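Local coordinates for lipoprotein (Actinomyces odontolyticus, PDB 3UP9), which probably serves as a membrane-anchored, methionine-binding lipoprotein of the NlpA family, and holds selenomethionine in its pocket, at residues 83-88 and 230-235; 19-24 and 221-226; 122-127 and 170-175; 5-10 and 213-218; 160-165 and 181-186. All coordinates share one frame; numbering follows the deposited sequence.

Contact 1 of 5, residues 83-88 and 230-235; sequences EGIHLE and QYIEKT. With MSE (selenomethionine), chain B.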
# COMPACT_ATOMS: atom_id res chain seq x y z
N GLU A 83 -5.93 5.10 -12.93
CA GLU A 83 -4.95 6.12 -12.59
C GLU A 83 -4.61 6.15 -11.10
O GLU A 83 -5.45 5.89 -10.28
CB GLU A 83 -5.52 7.49 -12.92
CG GLU A 83 -5.66 7.84 -14.37
CD GLU A 83 -6.22 9.25 -14.57
OE1 GLU A 83 -5.51 10.21 -14.15
OE2 GLU A 83 -7.34 9.36 -15.15
N GLY A 84 -3.41 6.57 -10.77
CA GLY A 84 -2.99 6.78 -9.40
C GLY A 84 -3.97 7.64 -8.64
O GLY A 84 -4.38 8.73 -9.08
N ILE A 85 -4.38 7.14 -7.51
CA ILE A 85 -5.23 7.90 -6.61
C ILE A 85 -4.41 8.60 -5.51
O ILE A 85 -4.54 9.80 -5.32
CB ILE A 85 -6.34 7.01 -6.02
CG1 ILE A 85 -7.15 6.50 -7.22
CG2 ILE A 85 -7.22 7.78 -4.95
CD1 ILE A 85 -7.77 5.15 -6.92
N HIS A 86 -3.60 7.84 -4.80
CA HIS A 86 -2.77 8.37 -3.76
C HIS A 86 -1.53 7.52 -3.55
O HIS A 86 -1.48 6.37 -3.97
CB HIS A 86 -3.54 8.42 -2.46
CG HIS A 86 -3.83 7.07 -1.87
ND1 HIS A 86 -4.97 6.42 -2.12
CD2 HIS A 86 -3.09 6.25 -1.04
CE1 HIS A 86 -4.96 5.24 -1.48
NE2 HIS A 86 -3.81 5.15 -0.81
N LEU A 87 -0.54 8.15 -2.92
CA LEU A 87 0.67 7.57 -2.48
C LEU A 87 0.67 7.50 -0.95
O LEU A 87 0.20 8.43 -0.27
CB LEU A 87 1.83 8.47 -2.96
CG LEU A 87 3.25 8.15 -2.58
CD1 LEU A 87 3.65 6.93 -3.41
CD2 LEU A 87 4.14 9.38 -2.86
N GLU A 88 1.20 6.38 -0.43
CA GLU A 88 1.49 6.21 0.99
C GLU A 88 2.99 6.05 1.16
O GLU A 88 3.49 4.95 0.92
CB GLU A 88 0.83 4.93 1.54
CG GLU A 88 -0.66 4.98 1.79
CD GLU A 88 -1.29 3.59 1.67
OE1 GLU A 88 -0.69 2.61 2.15
OE2 GLU A 88 -2.38 3.46 1.05
N GLN A 230 -9.91 16.54 -1.76
CA GLN A 230 -10.17 17.38 -0.60
C GLN A 230 -10.44 16.51 0.61
O GLN A 230 -9.90 16.76 1.66
CB GLN A 230 -11.32 18.38 -0.87
CG GLN A 230 -10.85 19.44 -1.84
CD GLN A 230 -11.85 20.54 -2.14
OE1 GLN A 230 -13.07 20.36 -2.11
NE2 GLN A 230 -11.32 21.69 -2.47
N TYR A 231 -11.25 15.48 0.47
CA TYR A 231 -11.38 14.51 1.56
C TYR A 231 -10.00 13.97 2.02
O TYR A 231 -9.73 13.94 3.22
CB TYR A 231 -12.32 13.35 1.19
CG TYR A 231 -12.36 12.28 2.27
CD1 TYR A 231 -13.20 12.42 3.39
CD2 TYR A 231 -11.54 11.13 2.19
CE1 TYR A 231 -13.22 11.47 4.40
CE2 TYR A 231 -11.55 10.17 3.21
CZ TYR A 231 -12.42 10.35 4.29
OH TYR A 231 -12.42 9.48 5.29
N ILE A 232 -9.14 13.56 1.10
CA ILE A 232 -7.82 13.01 1.49
C ILE A 232 -7.00 14.07 2.20
O ILE A 232 -6.40 13.80 3.23
CB ILE A 232 -7.00 12.40 0.32
CG1 ILE A 232 -7.75 11.21 -0.27
CG2 ILE A 232 -5.63 12.01 0.76
CD1 ILE A 232 -7.13 10.68 -1.56
N GLU A 233 -7.00 15.29 1.68
CA GLU A 233 -6.17 16.35 2.27
C GLU A 233 -6.70 16.78 3.64
O GLU A 233 -5.93 17.14 4.49
CB GLU A 233 -6.12 17.54 1.32
CG GLU A 233 -5.41 17.20 0.03
CD GLU A 233 -5.34 18.34 -0.97
OE1 GLU A 233 -6.30 19.13 -1.12
OE2 GLU A 233 -4.30 18.41 -1.64
N LYS A 234 -8.01 16.72 3.84
CA LYS A 234 -8.61 17.05 5.13
C LYS A 234 -8.33 15.95 6.11
O LYS A 234 -7.97 16.21 7.22
CB LYS A 234 -10.12 17.32 5.03
CG LYS A 234 -10.52 18.64 4.35
CD LYS A 234 -12.00 19.00 4.55
CE LYS A 234 -12.95 18.47 3.47
NZ LYS A 234 -13.97 19.53 3.16
N THR A 235 -8.47 14.70 5.70
CA THR A 235 -8.41 13.57 6.62
C THR A 235 -6.97 13.23 7.09
O THR A 235 -6.73 12.93 8.26
CB THR A 235 -9.16 12.36 5.99
OG1 THR A 235 -10.45 12.83 5.54
CG2 THR A 235 -9.33 11.19 6.96
N MSE B . -1.32 0.60 0.57
CA MSE B . 0.02 0.05 0.26
C MSE B . 1.01 1.10 -0.20
O MSE B . 0.61 2.09 -0.87
OXT MSE B . 2.19 0.92 0.12
CB MSE B . -0.09 -0.99 -0.83
CG MSE B . 1.25 -1.74 -1.14
SE MSE B . 0.98 -3.02 -2.54
CE MSE B . -0.50 -4.17 -1.84

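Contact 2 of 5, residues 19-24 and 221-226; sequences AKILTY and KLLHSD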
# COMPACT_ATOMS: atom_id res chain seq x y z
N ALA A 19 -10.67 1.90 2.46
CA ALA A 19 -12.09 1.79 2.81
C ALA A 19 -12.66 3.12 3.27
O ALA A 19 -13.79 3.42 2.96
CB ALA A 19 -12.40 0.67 3.81
N LYS A 20 -11.90 3.94 3.98
CA LYS A 20 -12.41 5.28 4.35
C LYS A 20 -12.74 6.18 3.13
O LYS A 20 -13.77 6.84 3.07
CB LYS A 20 -11.43 6.01 5.28
CG LYS A 20 -11.21 5.32 6.60
CD LYS A 20 -10.47 6.18 7.62
CE LYS A 20 -10.63 5.68 9.08
NZ LYS A 20 -11.59 6.40 9.99
N ILE A 21 -11.85 6.21 2.15
CA ILE A 21 -12.04 6.98 0.91
C ILE A 21 -13.28 6.44 0.21
O ILE A 21 -14.13 7.21 -0.23
CB ILE A 21 -10.81 6.87 -0.04
CG1 ILE A 21 -9.57 7.53 0.57
CG2 ILE A 21 -11.07 7.48 -1.40
CD1 ILE A 21 -8.28 7.08 -0.16
N LEU A 22 -13.42 5.11 0.13
CA LEU A 22 -14.60 4.49 -0.53
C LEU A 22 -15.90 4.79 0.22
O LEU A 22 -16.94 4.85 -0.41
CB LEU A 22 -14.45 2.98 -0.74
CG LEU A 22 -13.36 2.47 -1.68
CD1 LEU A 22 -13.35 0.95 -1.59
CD2 LEU A 22 -13.57 2.99 -3.11
N THR A 23 -15.82 5.02 1.54
CA THR A 23 -16.99 5.24 2.36
C THR A 23 -17.41 6.72 2.14
O THR A 23 -18.60 6.98 1.93
CB THR A 23 -16.73 4.85 3.82
OG1 THR A 23 -16.44 3.45 3.89
CG2 THR A 23 -17.95 5.15 4.74
N TYR A 24 -16.44 7.65 2.09
CA TYR A 24 -16.74 9.02 1.72
C TYR A 24 -17.50 9.05 0.37
O TYR A 24 -18.56 9.64 0.25
CB TYR A 24 -15.49 9.91 1.68
CG TYR A 24 -15.79 11.23 1.04
CD1 TYR A 24 -16.44 12.22 1.73
CD2 TYR A 24 -15.52 11.43 -0.28
CE1 TYR A 24 -16.73 13.44 1.14
CE2 TYR A 24 -15.84 12.61 -0.90
CZ TYR A 24 -16.42 13.61 -0.20
OH TYR A 24 -16.75 14.78 -0.86
N LYS A 221 -13.86 7.61 -11.98
CA LYS A 221 -14.03 9.05 -12.10
C LYS A 221 -14.25 9.69 -10.69
O LYS A 221 -13.57 10.67 -10.36
CB LYS A 221 -15.12 9.36 -13.12
CG LYS A 221 -15.54 10.81 -13.18
CD LYS A 221 -15.87 11.29 -14.58
CE LYS A 221 -15.97 12.84 -14.58
NZ LYS A 221 -15.23 13.51 -15.70
N LEU A 222 -15.06 9.06 -9.83
CA LEU A 222 -15.29 9.57 -8.46
C LEU A 222 -14.00 9.58 -7.58
O LEU A 222 -13.70 10.56 -6.87
CB LEU A 222 -16.47 8.83 -7.78
CG LEU A 222 -17.86 8.89 -8.43
CD1 LEU A 222 -18.83 8.06 -7.62
CD2 LEU A 222 -18.37 10.32 -8.65
N LEU A 223 -13.21 8.50 -7.67
CA LEU A 223 -11.92 8.38 -6.96
C LEU A 223 -10.86 9.42 -7.38
O LEU A 223 -9.94 9.65 -6.63
CB LEU A 223 -11.34 6.98 -7.14
CG LEU A 223 -11.76 5.86 -6.19
CD1 LEU A 223 -11.38 4.52 -6.81
CD2 LEU A 223 -11.12 6.04 -4.83
N HIS A 224 -11.00 9.98 -8.58
CA HIS A 224 -10.09 11.04 -9.07
C HIS A 224 -10.76 12.34 -9.19
O HIS A 224 -10.36 13.17 -9.95
CB HIS A 224 -9.50 10.70 -10.42
CG HIS A 224 -8.58 9.58 -10.35
ND1 HIS A 224 -9.01 8.33 -10.29
CD2 HIS A 224 -7.20 9.55 -10.26
CE1 HIS A 224 -7.97 7.51 -10.17
NE2 HIS A 224 -6.85 8.26 -10.18
N SER A 225 -11.79 12.56 -8.37
CA SER A 225 -12.48 13.83 -8.31
C SER A 225 -11.81 14.81 -7.35
O SER A 225 -11.00 14.42 -6.53
CB SER A 225 -13.94 13.63 -7.85
OG SER A 225 -14.02 13.14 -6.52
N ASP A 226 -12.20 16.09 -7.46
CA ASP A 226 -11.72 17.16 -6.59
C ASP A 226 -12.24 16.91 -5.17
O ASP A 226 -11.56 17.18 -4.18
CB ASP A 226 -12.19 18.54 -7.10
CG ASP A 226 -11.19 19.66 -6.82
OD1 ASP A 226 -11.04 20.11 -5.66
OD2 ASP A 226 -10.53 20.10 -7.80

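Contact 3 of 5, residues 122-127 and 170-175; sequences LELLAT and YAVING. With MSE (selenomethionine), chain B.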
# COMPACT_ATOMS: atom_id res chain seq x y z
N LEU A 122 13.76 -2.52 0.74
CA LEU A 122 15.20 -2.62 0.43
C LEU A 122 15.74 -1.36 -0.25
O LEU A 122 16.78 -0.87 0.18
CB LEU A 122 15.55 -3.92 -0.33
CG LEU A 122 15.45 -5.17 0.61
CD1 LEU A 122 15.60 -6.46 -0.19
CD2 LEU A 122 16.43 -5.09 1.78
N GLU A 123 15.03 -0.80 -1.23
CA GLU A 123 15.45 0.49 -1.86
C GLU A 123 15.53 1.63 -0.81
O GLU A 123 16.44 2.46 -0.83
CB GLU A 123 14.46 0.96 -2.93
CG GLU A 123 14.00 -0.06 -3.96
CD GLU A 123 15.05 -0.45 -4.95
OE1 GLU A 123 16.18 0.10 -4.83
OE2 GLU A 123 14.74 -1.29 -5.85
N LEU A 124 14.51 1.69 0.05
CA LEU A 124 14.41 2.73 1.03
C LEU A 124 15.63 2.63 1.91
O LEU A 124 16.23 3.66 2.20
CB LEU A 124 13.12 2.61 1.87
CG LEU A 124 12.97 3.67 2.96
CD1 LEU A 124 12.93 5.03 2.25
CD2 LEU A 124 11.72 3.38 3.77
N LEU A 125 16.00 1.41 2.33
CA LEU A 125 17.18 1.21 3.17
C LEU A 125 18.48 1.56 2.41
O LEU A 125 19.39 2.10 3.02
CB LEU A 125 17.19 -0.19 3.84
CG LEU A 125 15.98 -0.54 4.78
CD1 LEU A 125 15.96 -2.00 5.22
CD2 LEU A 125 15.93 0.38 5.98
N ALA A 126 18.56 1.27 1.09
CA ALA A 126 19.68 1.73 0.25
C ALA A 126 19.85 3.24 0.30
O ALA A 126 20.97 3.69 0.30
CB ALA A 126 19.54 1.28 -1.20
N THR A 127 18.78 4.04 0.35
CA THR A 127 18.94 5.52 0.35
C THR A 127 19.62 5.95 1.62
O THR A 127 20.19 7.02 1.65
CB THR A 127 17.59 6.33 0.26
OG1 THR A 127 16.75 6.05 1.41
CG2 THR A 127 16.86 6.02 -1.06
N TYR A 170 13.83 -2.32 14.45
CA TYR A 170 13.13 -1.51 13.46
C TYR A 170 12.25 -2.41 12.67
O TYR A 170 12.48 -3.61 12.64
CB TYR A 170 14.09 -0.80 12.46
CG TYR A 170 15.17 0.00 13.13
CD1 TYR A 170 16.32 -0.61 13.59
CD2 TYR A 170 15.01 1.32 13.36
CE1 TYR A 170 17.28 0.10 14.27
CE2 TYR A 170 15.97 2.04 14.02
CZ TYR A 170 17.12 1.44 14.49
OH TYR A 170 18.12 2.17 15.14
N ALA A 171 11.27 -1.84 11.97
CA ALA A 171 10.56 -2.60 10.91
C ALA A 171 10.20 -1.65 9.78
O ALA A 171 9.92 -0.49 10.06
CB ALA A 171 9.31 -3.28 11.48
N VAL A 172 10.25 -2.11 8.53
CA VAL A 172 9.78 -1.28 7.39
C VAL A 172 8.31 -1.59 7.13
O VAL A 172 7.95 -2.73 6.97
CB VAL A 172 10.64 -1.47 6.10
CG1 VAL A 172 10.27 -0.42 5.05
CG2 VAL A 172 12.16 -1.39 6.46
N ILE A 173 7.45 -0.56 7.10
CA ILE A 173 6.03 -0.77 7.18
C ILE A 173 5.24 0.14 6.22
O ILE A 173 5.24 1.35 6.38
CB ILE A 173 5.47 -0.53 8.60
CG1 ILE A 173 6.31 -1.22 9.69
CG2 ILE A 173 4.00 -0.99 8.66
CD1 ILE A 173 5.65 -1.23 11.10
N ASN A 174 4.49 -0.47 5.28
CA ASN A 174 3.59 0.23 4.38
C ASN A 174 2.55 1.02 5.14
O ASN A 174 2.04 0.57 6.22
CB ASN A 174 2.89 -0.77 3.44
CG ASN A 174 3.87 -1.56 2.55
OD1 ASN A 174 4.59 -2.47 3.00
ND2 ASN A 174 3.91 -1.20 1.28
N GLY A 175 2.17 2.16 4.57
CA GLY A 175 1.16 3.05 5.19
C GLY A 175 -0.10 2.41 5.74
O GLY A 175 -0.42 2.62 6.90
N MSE B . -1.32 0.60 0.57
CA MSE B . 0.02 0.05 0.26
C MSE B . 1.01 1.10 -0.20
O MSE B . 0.61 2.09 -0.87
OXT MSE B . 2.19 0.92 0.12
CB MSE B . -0.09 -0.99 -0.83
CG MSE B . 1.25 -1.74 -1.14
SE MSE B . 0.98 -3.02 -2.54
CE MSE B . -0.50 -4.17 -1.84

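Contact 4 of 5, residues 5-10 and 213-218; sequences DVVTLT and VDAIAK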
# COMPACT_ATOMS: atom_id res chain seq x y z
N ASP A 5 -32.12 0.34 -12.57
CA ASP A 5 -30.74 0.11 -13.13
C ASP A 5 -29.55 0.92 -12.47
O ASP A 5 -28.56 1.26 -13.16
CB ASP A 5 -30.74 0.22 -14.68
CG ASP A 5 -31.04 1.65 -15.22
OD1 ASP A 5 -30.70 2.65 -14.54
OD2 ASP A 5 -31.59 1.76 -16.34
N VAL A 6 -29.64 1.18 -11.15
CA VAL A 6 -28.48 1.50 -10.29
C VAL A 6 -27.60 0.20 -10.24
O VAL A 6 -28.12 -0.86 -9.99
CB VAL A 6 -28.94 1.97 -8.86
CG1 VAL A 6 -27.81 1.97 -7.84
CG2 VAL A 6 -29.58 3.36 -8.89
N VAL A 7 -26.30 0.26 -10.55
CA VAL A 7 -25.44 -0.94 -10.49
C VAL A 7 -24.71 -0.98 -9.12
O VAL A 7 -24.18 0.03 -8.65
CB VAL A 7 -24.40 -1.00 -11.66
CG1 VAL A 7 -23.33 -2.11 -11.46
CG2 VAL A 7 -25.13 -1.17 -12.99
N THR A 8 -24.65 -2.15 -8.48
CA THR A 8 -23.98 -2.27 -7.20
C THR A 8 -22.65 -2.85 -7.45
O THR A 8 -22.58 -3.80 -8.22
CB THR A 8 -24.73 -3.18 -6.22
OG1 THR A 8 -25.86 -2.48 -5.75
CG2 THR A 8 -23.85 -3.52 -5.04
N LEU A 9 -21.62 -2.34 -6.77
CA LEU A 9 -20.25 -2.81 -6.98
C LEU A 9 -19.63 -3.32 -5.69
O LEU A 9 -19.49 -2.55 -4.77
CB LEU A 9 -19.36 -1.68 -7.48
CG LEU A 9 -19.46 -1.10 -8.86
CD1 LEU A 9 -18.44 0.03 -8.98
CD2 LEU A 9 -19.13 -2.16 -9.88
N THR A 10 -19.20 -4.59 -5.63
CA THR A 10 -18.49 -5.10 -4.47
C THR A 10 -16.99 -4.73 -4.66
O THR A 10 -16.34 -5.15 -5.65
CB THR A 10 -18.81 -6.62 -4.21
OG1 THR A 10 -20.23 -6.84 -4.30
CG2 THR A 10 -18.36 -7.08 -2.82
N VAL A 213 -18.31 -2.75 -16.46
CA VAL A 213 -17.29 -1.73 -16.76
C VAL A 213 -17.85 -0.31 -16.83
O VAL A 213 -17.11 0.62 -16.54
CB VAL A 213 -16.44 -1.98 -18.08
CG1 VAL A 213 -15.26 -2.90 -17.83
CG2 VAL A 213 -17.34 -2.44 -19.21
N ASP A 214 -19.11 -0.11 -17.21
CA ASP A 214 -19.69 1.22 -17.07
C ASP A 214 -19.68 1.72 -15.65
O ASP A 214 -19.26 2.85 -15.42
CB ASP A 214 -21.11 1.29 -17.58
CG ASP A 214 -21.19 1.17 -19.07
OD1 ASP A 214 -20.15 1.07 -19.73
OD2 ASP A 214 -22.32 1.15 -19.59
N ALA A 215 -20.14 0.88 -14.73
CA ALA A 215 -20.20 1.23 -13.31
C ALA A 215 -18.77 1.50 -12.72
O ALA A 215 -18.56 2.49 -12.00
CB ALA A 215 -20.96 0.14 -12.52
N ILE A 216 -17.81 0.63 -13.03
CA ILE A 216 -16.39 0.75 -12.55
C ILE A 216 -15.73 2.04 -13.08
O ILE A 216 -15.03 2.70 -12.36
CB ILE A 216 -15.57 -0.49 -12.96
CG1 ILE A 216 -16.00 -1.69 -12.12
CG2 ILE A 216 -14.11 -0.25 -12.77
CD1 ILE A 216 -15.84 -3.02 -12.80
N ALA A 217 -15.99 2.41 -14.33
CA ALA A 217 -15.51 3.71 -14.90
C ALA A 217 -16.13 4.89 -14.14
O ALA A 217 -15.47 5.91 -13.97
CB ALA A 217 -15.79 3.82 -16.40
N LYS A 218 -17.37 4.75 -13.65
CA LYS A 218 -17.94 5.81 -12.78
C LYS A 218 -17.19 5.92 -11.42
O LYS A 218 -16.85 7.01 -11.01
CB LYS A 218 -19.47 5.69 -12.61
CG LYS A 218 -20.29 6.06 -13.85
CD LYS A 218 -21.77 5.61 -13.77
CE LYS A 218 -22.54 5.99 -15.03
NZ LYS A 218 -23.99 6.22 -14.80

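Contact 5 of 5, residues 160-165 and 181-186; sequences QLVRSL and GGKTIS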
# COMPACT_ATOMS: atom_id res chain seq x y z
N GLN A 160 1.67 -8.56 10.39
CA GLN A 160 2.47 -8.81 11.60
C GLN A 160 3.59 -7.75 11.77
O GLN A 160 4.33 -7.74 12.77
CB GLN A 160 3.09 -10.24 11.51
CG GLN A 160 2.07 -11.36 11.61
CD GLN A 160 1.17 -11.18 12.82
OE1 GLN A 160 1.63 -11.16 13.97
NE2 GLN A 160 -0.13 -11.01 12.57
N LEU A 161 3.71 -6.85 10.79
CA LEU A 161 4.76 -5.80 10.80
C LEU A 161 4.75 -4.89 12.06
O LEU A 161 5.78 -4.75 12.71
CB LEU A 161 4.72 -4.96 9.52
CG LEU A 161 5.39 -5.63 8.32
CD1 LEU A 161 4.94 -4.93 7.07
CD2 LEU A 161 6.90 -5.67 8.43
N VAL A 162 3.61 -4.26 12.36
CA VAL A 162 3.47 -3.40 13.55
C VAL A 162 3.74 -4.19 14.81
O VAL A 162 4.55 -3.76 15.61
CB VAL A 162 2.10 -2.73 13.66
CG1 VAL A 162 1.93 -1.97 15.01
CG2 VAL A 162 1.90 -1.81 12.51
N ARG A 163 3.11 -5.35 14.99
CA ARG A 163 3.46 -6.28 16.11
C ARG A 163 4.99 -6.62 16.20
O ARG A 163 5.51 -6.77 17.30
CB ARG A 163 2.61 -7.58 16.03
CG ARG A 163 2.84 -8.65 17.10
CD ARG A 163 2.63 -8.08 18.50
NE ARG A 163 2.50 -9.06 19.62
CZ ARG A 163 3.47 -9.47 20.47
NH1 ARG A 163 4.73 -9.06 20.35
NH2 ARG A 163 3.18 -10.33 21.44
N SER A 164 5.71 -6.68 15.07
CA SER A 164 7.13 -7.06 15.07
C SER A 164 7.99 -6.00 15.72
O SER A 164 9.10 -6.29 16.12
CB SER A 164 7.65 -7.41 13.68
OG SER A 164 7.86 -6.26 12.89
N LEU A 165 7.50 -4.76 15.80
CA LEU A 165 8.16 -3.68 16.54
C LEU A 165 8.40 -3.99 18.04
O LEU A 165 9.32 -3.46 18.64
CB LEU A 165 7.39 -2.34 16.35
CG LEU A 165 7.23 -1.76 14.92
CD1 LEU A 165 6.31 -0.55 14.91
CD2 LEU A 165 8.56 -1.45 14.28
N GLY A 181 -1.99 0.28 12.89
CA GLY A 181 -1.28 0.32 14.17
C GLY A 181 -1.24 1.62 14.97
O GLY A 181 -0.48 1.74 15.95
N GLY A 182 -2.05 2.61 14.56
CA GLY A 182 -2.11 3.90 15.24
C GLY A 182 -0.88 4.76 14.93
O GLY A 182 -0.54 5.66 15.66
N LYS A 183 -0.20 4.48 13.85
CA LYS A 183 1.02 5.21 13.55
C LYS A 183 0.83 6.18 12.37
O LYS A 183 -0.05 6.01 11.54
CB LYS A 183 2.13 4.20 13.31
CG LYS A 183 2.31 3.31 14.54
CD LYS A 183 3.57 2.48 14.48
CE LYS A 183 3.71 1.67 15.75
NZ LYS A 183 3.07 2.39 16.87
N THR A 184 1.61 7.24 12.33
CA THR A 184 1.57 8.17 11.22
C THR A 184 3.01 8.47 10.75
O THR A 184 3.96 8.20 11.45
CB THR A 184 0.86 9.47 11.67
OG1 THR A 184 1.74 10.19 12.55
CG2 THR A 184 -0.54 9.20 12.38
N ILE A 185 3.17 9.04 9.56
CA ILE A 185 4.48 9.43 9.05
C ILE A 185 5.05 10.56 9.89
O ILE A 185 6.15 10.50 10.39
CB ILE A 185 4.42 9.78 7.55
CG1 ILE A 185 4.38 8.47 6.75
CG2 ILE A 185 5.59 10.66 7.08
CD1 ILE A 185 5.64 7.62 6.78
N SER A 186 4.29 11.61 10.06
CA SER A 186 4.79 12.75 10.76
C SER A 186 5.23 12.37 12.18
O SER A 186 6.27 12.85 12.68
CB SER A 186 3.72 13.81 10.82
OG SER A 186 4.11 14.82 11.70

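Contact 1 of 5, residues 83-88 and 230-235
Ile232 points from helix 226-235 at the short strand around His86, a helix-on-sheet packing in one lobe of a fold of the periplasmic-binding-protein class. The contact itself is loose: CD1 of Ile232 comes to 4.3 Å from CB of His86 and to 4.5 Å from CG2 of Ile85; this methyl is the one atom of the helix that comes within 4.5 Å of residues 83-88, at long van der Waals range. Outward from there the helix turns polar, and Gln230, Glu233 and Lys234 are exposed. The pocket side is gripped far more firmly. The His86 ring presents its edge to the carboxylate of Glu88, with NE2 donating to the anti lone pair of OE2 over 2.9 Å at an angle of 155°, the acceptor lying almost in the ring plane. This second-shell bond fixes the rotation of the carboxylate, whose OE1 accepts from the backbone N of Asn176. Replacing Glu88 with an alanine would probably leave the ligand ammonium without its acidic mate and NE2 of His86 without its carboxylate acceptor. His86 O adds a bond to Asn202 ND2, which itself donates to the ligand. The amino N of the selenomethionine reaches Glu88 OE1 at 2.6 Å.

Contact 2 of 5, residues 19-24 and 221-226
Ile21 and Leu223 meet at about a right angle, the branch of one laid across the end of the other. The touching atoms are CG2 of Ile21 and CD2 of Leu223, 3.7 Å apart. Ile21 turns its CG1 arm beside the backbone N (chi1 -66°), and this leaves the short CG2 branch to make the approach. Leu22 leaves its helix alongside the partner rather than at it, yet the end of its side chain still comes nearer, bringing its CD2 to 4.3 Å from the same CD2 of Leu223. One methyl of Leu223 therefore serves both neighbours of helix 15-28, and all three side chains also rest on Phe61 of strand 59-64. Just after Leu223 the chain turns from one helix into the next: Ser225 OG donates to Leu222 O at 2.6 Å, in the carbonyl plane, and the same hydroxyl meets the N of Val228. Ser225 is thus the N-cap of helix 226-235, to whose Val228 and Ile232 Ile21 also reaches. Helix 15-28 is the main helix of the beta-alpha-beta crossover between the parallel strands 7-13 and 35-41, and the contact belongs to the helix layer on the sheet of an alpha/beta lobe.

Contact 3 of 5, residues 122-127 and 170-175
Val172 sets its two methyls apart by a chi1 of -170°, with CG1 trans to the backbone N and CG2 beside it, and each methyl meets a different leucine of helix 115-127. Leu125, whose CG lies beside its own N (chi1 -60°), comes at Val172 tip to tip: CD1 stands 4.0 Å from CG2, and CD2 of the leucine is 4.2 Å from the same methyl. Leu124 takes up the other branch more loosely, its CD2 lying 4.3 Å from CG1 of Val172. Both leucines also rest on Val92 of strand 91-93, and Val172 on Ile109 of strand 107-112, so the helix is laid over the middle of the five-stranded sheet. Two residues further along, the strand gives way to Asn174, at the N-cap position of helix 175-180. Its ND2 donates to OXT of the selenomethionine over 3.0 Å, nearly straight at 174°, and it is also bonded to Asn117 OD1. Arg120 of helix 115-127 adds NH1 to the ligand. Helix and strand thus join by van der Waals packing of buried methyls, while at the end of the strand a neutral amide, oriented by Asn117, and an arginine offer N-H groups that probably help balance the negative carboxylate.

Contact 4 of 5, residues 5-10 and 213-218
Ala215 on helix 213-223 and Val7 on strand 7-13 have their CA atoms 6.3 Å apart, where the short segments 7-10 and 213-218 cross at -71° with axes 8.8 Å apart at closest approach. The small side chain of Ala215 probably permits so near an approach: its CB sits 3.4 Å from CG1 of Val7, a tight fit, with CB of the valine just behind. Leu9, two residues further along the same face of the strand, lays its two methyls against the near side of the helix. One branch, CD1, lies 3.9 Å from the carbonyl O of Ala215. The other, CD2, touches both CB of Ala215 at 4.0 Å and CG1 of Ile216 at 3.9 Å, the leucine and isoleucine chains lying oblique to each other. A glycine in place of Leu9 would probably open a gap over Ala215 and leave Ile216 CG1 without its neighbour across the interface. Lys212, just before the helix, ties its NZ to Thr8 O. On the sheet, backbone bonds link Leu9 to Lys36 and Asp38 of strand 35-41 and Thr10 to Ala59 of strand 59-64, while Ile216 carries the helix on to Leu204 and Trp206 of strand 201-207.

Contact 5 of 5, residues 160-165 and 181-186
Val162 and Leu165 both meet the aliphatic end of Lys183, and these van der Waals touches make up most of the contact. The lysine chain runs out extended from a CG set beside its backbone N (chi1 -58°) and bends only at chi4, so that CE, and not the ammonium nitrogen, faces the two residues. CD1 of Leu165 approaches CE of Lys183 at 3.5 Å, tip to tip; CG1 of Val162 also meets this CE tip to tip, at 4.1 Å. Leu165 is buried and continues inward to Ala171 and Ile173 of strand 170-173.

A second kind of meeting is side chain against bare backbone. CG1 of Val162 rests 4.0 Å from CA of Gly181, and a CB on that glycine would come to 2.8 Å from CG1 of Val162, so a side chain there would probably clash. Gly182, with a phi of 75° that itself favours glycine, is the C-prime residue of a Schellman motif, which ends helix 175-180, after which Lys183 lies against the short helix 161-164.

The hydrogen bonds and the salt bridge found here lie within one segment or go to residues outside the pair. Thr184 is the N-cap of helix 185-188, with OG1 accepting from Gly187 N, and Arg163 NH1 forms a salt bridge with Asp166 OD2. In the weakly bonded helix that carries Val162, Ser164 OG donates to Leu161 O over 2.6 Å, tilted 17° from the carbonyl plane.

Overall arrangement
The five contacts fall into two groups on either side of the ligand pocket, as expected of a two-lobed binding protein. Contacts 1 and 4 each include a strand of the larger mixed sheet, and contact 2 joins helices packed on it: contacts 1 and 2 touch, with centres about 9 Å apart, and 2 and 4 share helix 213-223. Their segments alternate along the chain, the first ninety residues meeting the last thirty-five. Contacts 3 and 5, with centres about 13 Å apart and likewise touching, pack around the five-stranded sheet and lie wholly in the intervening sequence. Contacts 1 and 3, about 21 Å apart between centres, both reach the selenomethionine, which is therefore held by residues from both groups.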